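Local coordinates for protein type-iv like pilin ttha1219 (Thermus thermophilus, PDB 5G23) that is a type IV-like pilin linked to natural competence, probably serving as a subunit of a pilus or pseudopilus-like fibre involved in DNA uptake, at residues B[144-149]-B[211-216]. Residues are numbered along the deposited sequence; the frame is centred on the assembly and turned at random.
Sequences AFRVAY and ELPGAP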
loop_
_atom_site.group_PDB
_atom_site.type_symbol
_atom_site.label_atom_id
_atom_site.label_comp_id
_atom_site.label_asym_id
_atom_site.label_seq_id
_atom_site.Cartn_x
_atom_site.Cartn_y
_atom_site.Cartn_z
ATOM N N ALA B 144 -7.379 16.526 -7.360
ATOM C CA ALA B 144 -8.479 15.738 -7.971
ATOM C C ALA B 144 -8.383 14.285 -7.643
ATOM O O ALA B 144 -7.274 13.709 -7.655
ATOM C CB ALA B 144 -8.511 15.958 -9.487
ATOM N N PHE B 145 -9.527 13.687 -7.314
ATOM C CA PHE B 145 -9.679 12.257 -7.106
ATOM C C PHE B 145 -10.957 11.908 -7.830
ATOM O O PHE B 145 -11.984 12.523 -7.641
ATOM C CB PHE B 145 -9.742 11.802 -5.627
ATOM C CG PHE B 145 -9.949 10.333 -5.410
ATOM C CD1 PHE B 145 -9.149 9.397 -5.994
ATOM C CD2 PHE B 145 -10.946 9.871 -4.539
ATOM C CE1 PHE B 145 -9.354 8.022 -5.779
ATOM C CE2 PHE B 145 -11.184 8.490 -4.308
ATOM C CZ PHE B 145 -10.340 7.575 -4.901
ATOM N N ARG B 146 -10.813 11.015 -8.800
ATOM C CA ARG B 146 -11.949 10.624 -9.689
ATOM C C ARG B 146 -12.008 9.128 -9.709
ATOM O O ARG B 146 -10.945 8.413 -9.751
ATOM C CB ARG B 146 -11.788 11.136 -11.139
ATOM C CG ARG B 146 -11.671 12.616 -11.281
ATOM C CD ARG B 146 -12.991 13.307 -10.915
ATOM N NE ARG B 146 -12.871 14.711 -11.284
ATOM C CZ ARG B 146 -12.494 15.666 -10.448
ATOM N NH1 ARG B 146 -12.210 15.400 -9.169
ATOM N NH2 ARG B 146 -12.308 16.910 -10.917
ATOM N N VAL B 147 -13.241 8.563 -9.714
ATOM C CA VAL B 147 -13.412 7.118 -9.890
ATOM C C VAL B 147 -14.531 6.924 -10.928
ATOM O O VAL B 147 -15.596 7.491 -10.773
ATOM C CB VAL B 147 -13.869 6.438 -8.596
ATOM C CG1 VAL B 147 -14.016 4.950 -8.758
ATOM C CG2 VAL B 147 -12.868 6.743 -7.445
ATOM N N ALA B 148 -14.250 6.167 -11.959
ATOM C CA ALA B 148 -15.224 5.754 -12.955
ATOM C C ALA B 148 -15.316 4.222 -12.920
ATOM O O ALA B 148 -14.469 3.562 -12.308
ATOM C CB ALA B 148 -14.779 6.184 -14.329
ATOM N N TYR B 149 -16.367 3.678 -13.520
ATOM C CA TYR B 149 -16.540 2.263 -13.538
ATOM C C TYR B 149 -16.921 1.752 -14.936
ATOM O O TYR B 149 -17.546 2.456 -15.745
ATOM C CB TYR B 149 -17.581 1.826 -12.495
ATOM C CG TYR B 149 -18.973 2.309 -12.750
ATOM C CD1 TYR B 149 -19.394 3.516 -12.244
ATOM C CD2 TYR B 149 -19.953 1.473 -13.379
ATOM C CE1 TYR B 149 -20.681 3.948 -12.432
ATOM C CE2 TYR B 149 -21.250 1.891 -13.523
ATOM C CZ TYR B 149 -21.590 3.127 -13.015
ATOM O OH TYR B 149 -22.858 3.581 -13.200
ATOM N N GLU B 211 -13.858 14.331 -15.977
ATOM C CA GLU B 211 -14.017 15.727 -15.594
ATOM C C GLU B 211 -12.721 16.262 -14.942
ATOM O O GLU B 211 -12.706 16.747 -13.815
ATOM C CB GLU B 211 -15.177 15.923 -14.638
ATOM C CG GLU B 211 -16.480 15.765 -15.352
ATOM C CD GLU B 211 -17.724 15.740 -14.468
ATOM O OE1 GLU B 211 -17.675 16.019 -13.267
ATOM O OE2 GLU B 211 -18.758 15.449 -15.046
ATOM N N LEU B 212 -11.662 16.098 -15.692
ATOM C CA LEU B 212 -10.328 16.526 -15.179
ATOM C C LEU B 212 -10.330 18.029 -15.042
ATOM O O LEU B 212 -10.868 18.727 -15.922
ATOM C CB LEU B 212 -9.283 16.053 -16.145
ATOM C CG LEU B 212 -9.157 14.577 -16.351
ATOM C CD1 LEU B 212 -7.923 14.268 -17.162
ATOM C CD2 LEU B 212 -9.127 13.860 -15.000
ATOM N N PRO B 213 -9.828 18.545 -13.926
ATOM C CA PRO B 213 -9.773 19.957 -13.740
ATOM C C PRO B 213 -8.607 20.605 -14.517
ATOM O O PRO B 213 -7.841 19.929 -15.257
ATOM C CB PRO B 213 -9.495 20.099 -12.280
ATOM C CG PRO B 213 -8.587 18.941 -11.999
ATOM C CD PRO B 213 -9.034 17.839 -12.906
ATOM N N GLY B 214 -8.617 21.927 -14.506
ATOM C CA GLY B 214 -7.509 22.719 -15.060
ATOM C C GLY B 214 -6.455 22.798 -13.941
ATOM O O GLY B 214 -6.605 22.177 -12.902
ATOM N N ALA B 215 -5.348 23.428 -14.229
ATOM C CA ALA B 215 -4.310 23.599 -13.212
ATOM C C ALA B 215 -4.109 25.073 -12.965
ATOM O O ALA B 215 -3.895 25.834 -13.930
ATOM C CB ALA B 215 -3.043 22.877 -13.619
ATOM N N PRO B 216 -4.249 25.498 -11.723
ATOM C CA PRO B 216 -4.042 26.923 -11.480
ATOM C C PRO B 216 -2.590 27.326 -11.836
ATOM O O PRO B 216 -1.700 26.494 -11.778
ATOM C CB PRO B 216 -4.338 27.093 -9.996
ATOM C CG PRO B 216 -4.483 25.748 -9.424
ATOM C CD PRO B 216 -4.579 24.731 -10.513
#
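Arg146 rises from strand 141-151 and grips the backbone carbonyl of Glu211, where a Schellman motif ends the short helix 207-210; Glu211 takes positive phi there. The contact thus ties this helix end and the loop after it to one face of the four-stranded antiparallel sheet of the pilin fold. From CB, the Arg146 chain sets CG anti to its own carbonyl carbon (chi1 -59°) and then bends at chi2, which brings the guanidinium back alongside its strand. Arg146 NE donates to Glu211 O at 3.3 Å (N-H...O angle 141°) and, weakly, to Leu210 O. Arg146 NH2 gives the shorter, straighter bond, 2.9 Å to Glu211 O at 158°, and passes 3.9 Å from Pro213 CD. This side-on grip, with Glu211 O close to the guanidinium plane, suits arginine, whose N-H groups fan out in a plane. Both nitrogens come from the same face of the carbonyl, NE well above its plane and NH2 only tilted from it. Glu211 OE1 forms a salt bridge with Arg157. A leucine in place of Arg146 would probably leave Glu211 O without both donors and the loop less firmly held to the sheet. Next along the loop, the Pro213 ring rests on Ala144, whose small methyl leaves room for it: Ala144 CB is 3.9 Å from Pro213 CG. Arg146 NH1 turns back to its own strand, donating to Phe145 O at 3.3 Å from above the carbonyl plane.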